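Local coordinates for protein lipase (Pelosinus fermentans, PDB 5AH0) that hydrolyses ester bonds as a zinc-containing lipase of the alpha/beta-hydrolase clan, including those of the polyester poly(butylene adipate-co-terephthalate), at residues Tyr282-Leu286 against Leu287-Gly291; Asn366-Leu370 against Ser371-Gly375. All coordinates share one frame; numbering follows the deposited sequence.

Contact 1: residues Tyr282-Leu286 against Leu287-Gly291; sequences YMTPL and LYPFG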
# COMPACT_ATOMS: atom_id res chain seq x y z
N TYR A 282 22.58 13.50 1.90
CA TYR A 282 22.47 14.93 2.16
C TYR A 282 22.44 15.31 3.64
O TYR A 282 22.57 16.49 3.97
CB TYR A 282 21.22 15.48 1.48
CG TYR A 282 21.23 15.21 -0.00
CD1 TYR A 282 22.41 15.30 -0.73
CD2 TYR A 282 20.06 14.88 -0.68
CE1 TYR A 282 22.44 15.06 -2.09
CE2 TYR A 282 20.07 14.65 -2.06
CZ TYR A 282 21.26 14.74 -2.75
OH TYR A 282 21.30 14.50 -4.11
N MET A 283 22.23 14.33 4.51
CA MET A 283 22.10 14.57 5.94
C MET A 283 20.92 15.50 6.20
O MET A 283 20.92 16.28 7.14
CB MET A 283 23.39 15.15 6.52
CG MET A 283 24.65 14.34 6.20
SD MET A 283 25.05 13.01 7.37
CE MET A 283 23.86 11.73 6.96
N THR A 284 19.94 15.45 5.30
CA THR A 284 18.65 16.08 5.51
C THR A 284 17.65 15.01 5.95
O THR A 284 17.98 13.81 6.00
CB THR A 284 18.15 16.76 4.23
OG1 THR A 284 17.85 15.76 3.25
CG2 THR A 284 19.19 17.71 3.69
N PRO A 285 16.41 15.41 6.25
CA PRO A 285 15.41 14.33 6.36
C PRO A 285 15.32 13.55 5.03
O PRO A 285 15.56 14.17 3.98
CB PRO A 285 14.11 15.09 6.65
CG PRO A 285 14.57 16.33 7.39
CD PRO A 285 15.89 16.72 6.69
N LEU A 286 14.99 12.25 5.06
CA LEU A 286 14.91 11.43 3.85
C LEU A 286 14.03 12.05 2.78
O LEU A 286 14.40 12.10 1.62
CB LEU A 286 14.36 10.03 4.19
CG LEU A 286 14.15 9.05 3.02
CD1 LEU A 286 15.46 8.83 2.28
CD2 LEU A 286 13.62 7.69 3.49
N LEU A 287 12.86 12.56 3.18
CA LEU A 287 11.88 13.03 2.23
C LEU A 287 12.15 14.41 1.65
O LEU A 287 11.40 14.88 0.78
CB LEU A 287 10.51 13.02 2.89
CG LEU A 287 10.01 11.65 3.34
CD1 LEU A 287 8.63 11.76 3.93
CD2 LEU A 287 10.02 10.70 2.16
N TYR A 288 13.20 15.08 2.13
CA TYR A 288 13.45 16.46 1.73
C TYR A 288 13.65 16.63 0.20
O TYR A 288 12.97 17.45 -0.41
CB TYR A 288 14.65 17.04 2.49
CG TYR A 288 15.01 18.43 2.01
CD1 TYR A 288 14.23 19.53 2.34
CD2 TYR A 288 16.13 18.64 1.20
CE1 TYR A 288 14.55 20.81 1.88
CE2 TYR A 288 16.46 19.91 0.75
CZ TYR A 288 15.67 21.00 1.09
OH TYR A 288 16.00 22.25 0.64
N PRO A 289 14.58 15.88 -0.41
CA PRO A 289 14.73 16.12 -1.85
C PRO A 289 13.52 15.63 -2.65
O PRO A 289 13.21 16.21 -3.69
CB PRO A 289 15.98 15.31 -2.20
CG PRO A 289 15.97 14.18 -1.22
CD PRO A 289 15.45 14.79 0.07
N PHE A 290 12.86 14.58 -2.20
CA PHE A 290 11.72 14.05 -2.95
C PHE A 290 10.51 14.98 -2.90
O PHE A 290 9.88 15.22 -3.93
CB PHE A 290 11.40 12.63 -2.44
CG PHE A 290 12.58 11.71 -2.55
CD1 PHE A 290 13.04 11.32 -3.80
CD2 PHE A 290 13.29 11.31 -1.43
CE1 PHE A 290 14.15 10.51 -3.92
CE2 PHE A 290 14.40 10.50 -1.56
CZ PHE A 290 14.83 10.10 -2.79
N GLY A 291 10.23 15.53 -1.72
CA GLY A 291 9.23 16.58 -1.58
C GLY A 291 9.48 17.76 -2.49
O GLY A 291 8.54 18.28 -3.11

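Contact 2: residues Asn366-Leu370 against Ser371-Gly375; sequences NALTL and SWYKG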
# COMPACT_ATOMS: atom_id res chain seq x y z
N ASN A 366 6.26 14.40 13.30
CA ASN A 366 4.85 14.73 13.46
C ASN A 366 3.96 13.51 13.31
O ASN A 366 2.86 13.61 12.76
CB ASN A 366 4.42 15.79 12.46
CG ASN A 366 3.15 16.47 12.87
OD1 ASN A 366 2.69 16.32 14.01
ND2 ASN A 366 2.55 17.23 11.95
N ALA A 367 4.44 12.37 13.81
CA ALA A 367 3.78 11.09 13.61
C ALA A 367 2.35 11.04 14.17
O ALA A 367 2.09 11.51 15.28
CB ALA A 367 4.61 9.98 14.22
N LEU A 368 1.43 10.50 13.36
CA LEU A 368 0.10 10.12 13.85
C LEU A 368 0.27 9.18 15.02
O LEU A 368 1.04 8.23 14.94
CB LEU A 368 -0.71 9.45 12.76
CG LEU A 368 -1.10 10.38 11.62
CD1 LEU A 368 -2.08 9.65 10.70
CD2 LEU A 368 -1.71 11.68 12.17
N THR A 369 -0.45 9.42 16.10
CA THR A 369 -0.21 8.69 17.35
C THR A 369 -0.93 7.35 17.47
O THR A 369 -1.81 7.02 16.67
CB THR A 369 -0.63 9.54 18.54
OG1 THR A 369 -2.02 9.82 18.41
CG2 THR A 369 0.18 10.85 18.57
N LEU A 370 -0.53 6.59 18.48
CA LEU A 370 -1.24 5.37 18.83
C LEU A 370 -2.69 5.72 19.13
O LEU A 370 -3.63 5.02 18.73
CB LEU A 370 -0.59 4.69 20.04
CG LEU A 370 -1.41 3.61 20.74
CD1 LEU A 370 -1.80 2.55 19.73
CD2 LEU A 370 -0.61 2.98 21.88
N SER A 371 -2.87 6.83 19.84
CA SER A 371 -4.19 7.30 20.20
C SER A 371 -4.98 7.66 18.95
O SER A 371 -6.18 7.42 18.89
CB SER A 371 -4.06 8.48 21.15
OG SER A 371 -5.32 9.03 21.46
N TRP A 372 -4.33 8.23 17.94
CA TRP A 372 -5.03 8.54 16.69
C TRP A 372 -5.58 7.28 16.01
O TRP A 372 -6.73 7.25 15.56
CB TRP A 372 -4.11 9.27 15.72
CG TRP A 372 -4.80 9.79 14.47
CD1 TRP A 372 -5.33 11.03 14.29
CD2 TRP A 372 -5.01 9.09 13.23
NE1 TRP A 372 -5.85 11.15 13.03
CE2 TRP A 372 -5.67 9.97 12.36
CE3 TRP A 372 -4.71 7.80 12.79
CZ2 TRP A 372 -6.04 9.61 11.06
CZ3 TRP A 372 -5.08 7.44 11.50
CH2 TRP A 372 -5.74 8.34 10.65
N TYR A 373 -4.75 6.24 15.93
CA TYR A 373 -5.17 4.97 15.35
C TYR A 373 -6.22 4.26 16.21
O TYR A 373 -7.09 3.58 15.67
CB TYR A 373 -3.95 4.06 15.12
CG TYR A 373 -3.27 4.38 13.81
CD1 TYR A 373 -3.73 3.83 12.62
CD2 TYR A 373 -2.19 5.28 13.75
CE1 TYR A 373 -3.14 4.13 11.41
CE2 TYR A 373 -1.59 5.58 12.53
CZ TYR A 373 -2.07 5.00 11.36
OH TYR A 373 -1.50 5.28 10.14
N LYS A 374 -6.14 4.43 17.52
CA LYS A 374 -7.19 3.92 18.40
C LYS A 374 -8.53 4.59 18.03
O LYS A 374 -9.56 3.92 17.92
CB LYS A 374 -6.84 4.17 19.87
CG LYS A 374 -7.85 3.68 20.88
CD LYS A 374 -7.21 3.73 22.26
CE LYS A 374 -8.15 3.25 23.36
NZ LYS A 374 -9.33 4.14 23.50
N GLY A 375 -8.48 5.90 17.81
CA GLY A 375 -9.65 6.64 17.39
C GLY A 375 -10.23 6.11 16.10
O GLY A 375 -11.44 5.97 15.96

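Contact 1: residues Tyr282-Leu286 against Leu287-Gly291
P285 and Y288 are the first and last residues of a type I beta turn, closed by a hydrogen bond of 3.1 Å from Y288 N to P285 O, and the chain passes from this turn straight into helix 288-294. The turn illustrates how a loop can be fastened to the helix it starts. T284 supplies a second donor: with OG1 placed between its backbone N and carbonyl carbon (chi1 68°), the hydroxyl reaches P285 O at 2.9 Å. The two donors come from opposite faces of the carbonyl plane, so one oxygen grips the loop and the first residue of the helix together. The same OG1 also lies 3.5 Å from Y288 CB, and the side chains of T284 and Y288 cross at about a right angle. Farther back, the Y282 ring offers an edge to P289, whose CB sits 4.1 Å from CE2 of the tyrosine. H279 stacks on that ring and accepts from Y282 N. L286 and F290 are buried, and F178 of helix 173-190 meets the F290 ring edge-to-face. L286 CD1 approaches F290 CE2 at 4.3 Å, an apolar contact spanning four residues, from the beta turn to the first turn of the helix. L286 O faces the rim of the F290 ring near its plane, 3.3 Å from CD2.

Contact 2: residues Asn366-Leu370 against Ser371-Gly375
T369 OG1 is aimed at W372 N by the threonine's first torsion, which stands it between its own backbone N and carbonyl carbon (chi1 60°); separately, W372 has CG opposite its backbone N (chi1 -173°), which carries the indole back to L368. This is a threonine N-cap. T369 OG1 accepts from W372 N at 2.8 Å, supplying an acceptor to an amide of the first helical turn, where no preceding turn provides a carbonyl. The regular backbone ladder starts at once, with Y373 N on T369 O at 3.1 Å and K374 N on L370 O at 2.8 Å. A hydrophobic staple accompanies the cap: L368, just before T369, touches the Y373 ring of the first turn, its CB 4.0 Å from CE2. L368 also makes a CH-pi contact, its CD1 resting over one face of the indole, 3.6 Å from the centroid of the six-membered ring of W372 and only 4° off its normal. Within the helix, W372 CE3 lies above the centre of a face of the Y373 ring, so one indole carries contacts on a face and along an edge. With an alanine in place of W372, L368 CD1 would probably lose its aromatic surface and the Y373 face the indole edge that lies on it. Y373 OH is held by A360 O, and K374 NZ pairs with E378 while meeting Y39 in a cation-pi contact. In the fold, helix 370-380 lies against helix 32-38, where L370 touches Y32 and E35, and W372 meets Y262 of sheet strand 258-265 edge-to-face.

Overall arrangement
Contacts 1 and 2 are two solutions to one problem, the passage from loop to helix. Contact 1 is the more buried, half of its touching residues being so; contact 2 is the more surface-lying, with T369 and S371 exposed. Their centres are about 24 Å apart and nearest atoms about 10 Å apart, so neither touches the other. Contact 1 recruits its threonine to a turn carbonyl and adds prolines; contact 2 sets its threonine directly on a helical amide and relies on aromatic faces. Residues 282-291 pack on helix 173-190 through L286, L287 and F290, whereas residues 366-375 join helix 32-38 to the central sheet. Strand 258-265, preceding contact 1, is a packing partner of contact 2.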